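Local coordinates for protein 6-aminohexanoate-dimer hydrolase (Bacillus anthracis, PDB 4GB7) that probably hydrolyses amide bonds of 6-aminohexanoate oligomers or related compounds, as a putative serine hydrolase of the beta-lactamase family, at residues L105-N118 against K384-A396. Numbering follows the deposited sequence.
Sequences LDDNKTDAFVVVHN and KAKMVIVHFSSNA
Phe113 drives the edge of its ring, through CD1 and CE1, against one face of His391, the two planes at 80° in an edge-to-face pair. The two belong to strands 110-117 and 387-393, antiparallel neighbours in the five-stranded sheet of the beta-lactamase-like fold, joining an early and a late part of the chain. Helix 402-417 covers the face carrying Phe113, Val115, Ile389 and His391. On the other, beta-branched valines suit the extended chain and pair across the strands, Val114 with Val390 and Val116 with Val388; Val114 and Val116 also touch helix 307-318.

Packing is tight around His391. With CG anti to the backbone N (chi1 -161°), its imidazole leans over the neighbouring strand: CD2 of Leu105 sits 3.4 Å from CE1 of His391, and NE2 donates in the ring plane to OG1 of Thr110 at 3.0 Å. That hydroxyl in turn donates to O of Leu105, at the end of helix 101-107, while ND1 of His391 pairs with Tyr410, so both ring nitrogens are engaged and the ring's rotation is fixed. Beyond it, a classic beta bulge sends the N-H groups of both Asp111 and Ala112 to O of Phe392, from the same face of its carbonyl plane. The carboxylate of Asp111, also bound by Arg54 and His136, accepts on the syn side of OD2 from OG of Ser394 at 2.8 Å.

The edge at Lys109 is wetter. Lys109, whose positive phi closes the helix in a Schellman motif, shares a water with Asn395: NZ donates to it and OD1 accepts from it. The far turn is looser: Lys386, partly exposed and modelled in two conformers, can reach exposed Asn118; in one, NZ donates to a lone pair of Asn118 OD1 at 3.0 Å, in the amide's carbonyl plane.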
loop_
_atom_site.group_PDB
_atom_site.type_symbol
_atom_site.label_atom_id
_atom_site.label_comp_id
_atom_site.label_asym_id
_atom_site.label_seq_id
_atom_site.Cartn_x
_atom_site.Cartn_y
_atom_site.Cartn_z
ATOM N N LEU A 105 -9.168 18.326 -2.069
ATOM C CA LEU A 105 -8.974 17.159 -1.220
ATOM C C LEU A 105 -10.255 16.716 -0.514
ATOM O O LEU A 105 -10.612 15.551 -0.531
ATOM C CB LEU A 105 -7.823 17.379 -0.233
ATOM C CG LEU A 105 -6.409 17.665 -0.717
ATOM C CD1 LEU A 105 -5.503 18.139 0.418
ATOM C CD2 LEU A 105 -5.805 16.427 -1.380
ATOM N N ASP A 106 -10.951 17.665 0.096
ATOM C CA ASP A 106 -12.157 17.364 0.865
ATOM C C ASP A 106 -13.262 16.834 -0.083
ATOM O O ASP A 106 -13.987 15.908 0.283
ATOM C CB ASP A 106 -12.626 18.646 1.628
ATOM C CG ASP A 106 -13.602 18.369 2.763
ATOM O OD1 ASP A 106 -13.719 17.253 3.240
ATOM O OD2 ASP A 106 -14.318 19.321 3.211
ATOM N N ASP A 107 -13.375 17.455 -1.276
ATOM C CA ASP A 107 -14.414 17.129 -2.237
ATOM C C ASP A 107 -14.247 15.675 -2.704
ATOM O O ASP A 107 -15.208 15.026 -3.124
ATOM C CB ASP A 107 -14.358 18.050 -3.454
ATOM C CG ASP A 107 -15.616 17.948 -4.325
ATOM O OD1 ASP A 107 -16.740 17.921 -3.765
ATOM O OD2 ASP A 107 -15.494 17.917 -5.566
ATOM N N ASN A 108 -13.024 15.168 -2.583
ATOM C CA ASN A 108 -12.741 13.801 -2.978
ATOM C C ASN A 108 -12.497 12.869 -1.806
ATOM O O ASN A 108 -11.895 11.794 -1.950
ATOM C CB ASN A 108 -11.618 13.752 -4.004
ATOM C CG ASN A 108 -12.034 14.383 -5.312
ATOM O OD1 ASN A 108 -12.594 13.714 -6.203
ATOM N ND2 ASN A 108 -11.757 15.680 -5.442
ATOM N N LYS A 109 -13.023 13.254 -0.664
ATOM C CA LYS A 109 -13.122 12.380 0.500
ATOM C C LYS A 109 -11.731 12.011 1.017
ATOM O O LYS A 109 -11.531 10.955 1.565
ATOM C CB LYS A 109 -14.025 11.182 0.239
ATOM C CG LYS A 109 -15.446 11.659 -0.066
ATOM C CD LYS A 109 -16.402 10.503 -0.391
ATOM C CE LYS A 109 -17.843 10.940 -0.500
ATOM N NZ LYS A 109 -18.087 11.910 -1.586
ATOM N N THR A 110 -10.773 12.925 0.874
ATOM C CA THR A 110 -9.497 12.777 1.542
ATOM C C THR A 110 -9.693 12.866 3.074
ATOM O O THR A 110 -10.484 13.659 3.591
ATOM C CB THR A 110 -8.531 13.882 1.094
ATOM O OG1 THR A 110 -8.359 13.820 -0.329
ATOM C CG2 THR A 110 -7.185 13.884 1.922
ATOM N N ASP A 111 -9.002 12.007 3.782
ATOM C CA ASP A 111 -8.980 12.018 5.260
ATOM C C ASP A 111 -7.702 12.637 5.837
ATOM O O ASP A 111 -7.764 13.239 6.921
ATOM C CB ASP A 111 -9.143 10.600 5.829
ATOM C CG ASP A 111 -10.503 9.993 5.549
ATOM O OD1 ASP A 111 -11.535 10.687 5.615
ATOM O OD2 ASP A 111 -10.554 8.798 5.261
ATOM N N ALA A 112 -6.561 12.397 5.163
ATOM C CA ALA A 112 -5.272 12.923 5.568
ATOM C C ALA A 112 -4.406 13.220 4.375
ATOM O O ALA A 112 -4.371 12.454 3.413
ATOM C CB ALA A 112 -4.542 11.951 6.491
ATOM N N PHE A 113 -3.660 14.305 4.493
ATOM C CA PHE A 113 -2.760 14.732 3.443
ATOM C C PHE A 113 -1.528 15.301 4.131
ATOM O O PHE A 113 -1.633 16.222 4.904
ATOM C CB PHE A 113 -3.444 15.703 2.508
ATOM C CG PHE A 113 -2.660 16.029 1.289
ATOM C CD1 PHE A 113 -2.611 15.139 0.226
ATOM C CD2 PHE A 113 -1.937 17.214 1.191
ATOM C CE1 PHE A 113 -1.893 15.446 -0.914
ATOM C CE2 PHE A 113 -1.268 17.542 0.035
ATOM C CZ PHE A 113 -1.206 16.639 -1.005
ATOM N N VAL A 114 -0.379 14.677 3.895
ATOM C CA VAL A 114 0.885 15.087 4.492
ATOM C C VAL A 114 1.945 15.297 3.402
ATOM O O VAL A 114 2.179 14.378 2.559
ATOM C CB VAL A 114 1.377 14.032 5.483
ATOM C CG1 VAL A 114 2.769 14.363 6.019
ATOM C CG2 VAL A 114 0.358 13.820 6.634
ATOM N N VAL A 115 2.620 16.438 3.468
ATOM C CA VAL A 115 3.707 16.793 2.561
ATOM C C VAL A 115 4.992 17.060 3.370
ATOM O O VAL A 115 5.041 17.893 4.265
ATOM C CB VAL A 115 3.400 18.025 1.697
ATOM C CG1 VAL A 115 4.564 18.308 0.729
ATOM C CG2 VAL A 115 2.047 17.906 1.008
ATOM N N VAL A 116 6.028 16.312 3.036
ATOM C CA VAL A 116 7.349 16.410 3.638
ATOM C C VAL A 116 8.318 16.829 2.515
ATOM O O VAL A 116 8.214 16.331 1.376
ATOM C CB VAL A 116 7.799 15.093 4.232
ATOM C CG1 VAL A 116 9.178 15.229 4.916
ATOM C CG2 VAL A 116 6.802 14.609 5.271
ATOM N N HIS A 117 9.218 17.752 2.818
ATOM C CA HIS A 117 10.145 18.345 1.824
ATOM C C HIS A 117 11.483 18.557 2.483
ATOM O O HIS A 117 11.583 19.173 3.547
ATOM C CB HIS A 117 9.623 19.667 1.319
ATOM C CG HIS A 117 10.453 20.271 0.236
ATOM N ND1 HIS A 117 10.805 21.578 0.233
ATOM C CD2 HIS A 117 11.026 19.695 -0.912
ATOM C CE1 HIS A 117 11.562 21.834 -0.876
ATOM N NE2 HIS A 117 11.708 20.684 -1.570
ATOM N N ASN A 118 12.515 17.950 1.911
ATOM C CA ASN A 118 13.845 17.958 2.504
ATOM C C ASN A 118 13.820 17.508 3.970
ATOM O O ASN A 118 14.567 18.018 4.832
ATOM C CB ASN A 118 14.547 19.342 2.373
ATOM C CG ASN A 118 14.782 19.758 0.930
ATOM O OD1 ASN A 118 15.301 18.975 0.140
ATOM N ND2 ASN A 118 14.416 20.989 0.588
ATOM N N LYS A 384 13.663 13.808 -6.969
ATOM C CA LYS A 384 14.241 14.999 -7.585
ATOM C C LYS A 384 14.038 16.200 -6.636
ATOM O O LYS A 384 14.976 16.981 -6.416
ATOM C CB LYS A 384 13.618 15.300 -8.952
ATOM C CG LYS A 384 14.286 16.435 -9.713
ATOM C CD LYS A 384 13.732 16.598 -11.115
ATOM C CE LYS A 384 14.546 17.571 -11.943
ATOM N NZ LYS A 384 13.937 18.914 -11.788
ATOM N N ALA A 385 12.804 16.358 -6.154
ATOM C CA ALA A 385 12.453 17.435 -5.234
ATOM C C ALA A 385 12.615 17.085 -3.773
ATOM O O ALA A 385 12.352 17.926 -2.895
ATOM C CB ALA A 385 11.062 17.966 -5.505
ATOM N N LYS A 386 13.048 15.860 -3.495
ATOM C CA LYS A 386 13.221 15.396 -2.132
ATOM C C LYS A 386 11.912 15.572 -1.337
ATOM O O LYS A 386 11.901 16.188 -0.286
ATOM C CB LYS A 386 14.425 16.133 -1.510
ATOM C CG LYS A 386 15.738 15.821 -2.228
ATOM C CD LYS A 386 16.664 17.034 -2.338
ATOM C CE LYS A 386 16.184 18.100 -3.338
ATOM N NZ LYS A 386 15.951 19.444 -2.703
HETATM N N MSE A 387 10.805 15.068 -1.893
HETATM C CA MSE A 387 9.482 15.242 -1.333
HETATM C C MSE A 387 8.793 13.909 -1.148
HETATM O O MSE A 387 8.953 12.978 -1.956
HETATM C CB MSE A 387 8.647 16.153 -2.236
HETATM C CG MSE A 387 7.325 16.469 -1.690
HETATM SE SE MSE A 387 6.177 17.449 -2.943
HETATM C CE MSE A 387 6.064 15.885 -4.148
ATOM N N VAL A 388 8.119 13.785 -0.016
ATOM C CA VAL A 388 7.232 12.650 0.280
ATOM C C VAL A 388 5.808 13.193 0.427
ATOM O O VAL A 388 5.582 14.171 1.157
ATOM C CB VAL A 388 7.641 11.951 1.573
ATOM C CG1 VAL A 388 6.662 10.825 1.966
ATOM C CG2 VAL A 388 9.066 11.439 1.469
ATOM N N ILE A 389 4.844 12.511 -0.200
ATOM C CA ILE A 389 3.433 12.787 0.032
ATOM C C ILE A 389 2.745 11.508 0.490
ATOM O O ILE A 389 2.925 10.441 -0.103
ATOM C CB ILE A 389 2.750 13.390 -1.180
ATOM C CG1 ILE A 389 3.356 14.795 -1.485
ATOM C CG2 ILE A 389 1.232 13.415 -1.060
ATOM C CD1 ILE A 389 2.688 15.500 -2.645
ATOM N N VAL A 390 2.011 11.636 1.567
ATOM C CA VAL A 390 1.090 10.614 2.077
ATOM C C VAL A 390 -0.304 11.110 1.890
ATOM O O VAL A 390 -0.638 12.204 2.332
ATOM C CB VAL A 390 1.337 10.259 3.553
ATOM C CG1 VAL A 390 0.325 9.214 4.034
ATOM C CG2 VAL A 390 2.758 9.686 3.731
ATOM N N HIS A 391 -1.139 10.289 1.264
ATOM C CA HIS A 391 -2.511 10.700 0.940
ATOM C C HIS A 391 -3.411 9.573 1.331
ATOM O O HIS A 391 -3.276 8.455 0.755
ATOM C CB HIS A 391 -2.591 11.003 -0.572
ATOM C CG HIS A 391 -3.767 11.834 -0.985
ATOM N ND1 HIS A 391 -3.722 12.606 -2.075
ATOM C CD2 HIS A 391 -5.013 11.956 -0.464
ATOM C CE1 HIS A 391 -4.894 13.265 -2.209
ATOM N NE2 HIS A 391 -5.694 12.862 -1.224
ATOM N N PHE A 392 -4.278 9.804 2.321
ATOM C CA PHE A 392 -5.247 8.829 2.778
ATOM C C PHE A 392 -6.624 9.337 2.498
ATOM O O PHE A 392 -6.874 10.537 2.717
ATOM C CB PHE A 392 -5.211 8.577 4.292
ATOM C CG PHE A 392 -3.983 7.957 4.834
ATOM C CD1 PHE A 392 -3.065 7.270 4.038
ATOM C CD2 PHE A 392 -3.816 7.968 6.235
ATOM C CE1 PHE A 392 -1.943 6.691 4.648
ATOM C CE2 PHE A 392 -2.715 7.376 6.824
ATOM C CZ PHE A 392 -1.795 6.719 6.024
ATOM N N SER A 393 -7.513 8.435 2.072
ATOM C CA SER A 393 -8.867 8.828 1.704
ATOM C C SER A 393 -9.829 7.723 2.080
ATOM O O SER A 393 -9.453 6.593 2.406
ATOM C CB SER A 393 -8.999 9.185 0.206
ATOM O OG SER A 393 -7.991 10.067 -0.249
ATOM N N SER A 394 -11.102 8.060 2.007
ATOM C CA SER A 394 -12.144 7.057 2.079
ATOM C C SER A 394 -13.205 7.342 1.016
ATOM O O SER A 394 -14.386 7.633 1.321
ATOM C CB SER A 394 -12.662 6.988 3.505
ATOM O OG SER A 394 -12.961 8.258 4.033
ATOM N N ASN A 395 -12.746 7.239 -0.237
ATOM C CA ASN A 395 -13.518 7.595 -1.425
ATOM C C ASN A 395 -13.983 6.333 -2.094
ATOM O O ASN A 395 -13.210 5.703 -2.828
ATOM C CB ASN A 395 -12.649 8.459 -2.327
ATOM C CG ASN A 395 -13.399 9.171 -3.410
ATOM O OD1 ASN A 395 -14.603 9.375 -3.333
ATOM N ND2 ASN A 395 -12.637 9.651 -4.421
ATOM N N ALA A 396 -15.209 5.902 -1.780
ATOM C CA ALA A 396 -15.669 4.562 -2.136
ATOM C C ALA A 396 -15.628 4.290 -3.656
ATOM O O ALA A 396 -15.258 3.204 -4.102
ATOM C CB ALA A 396 -17.078 4.305 -1.568
HETATM O O HOH W 1 -15.928 11.707 -3.681
HETATM O O HOH W 2 -9.227 11.286 -2.441
HETATM O O HOH W 3 -13.664 11.224 -6.716
#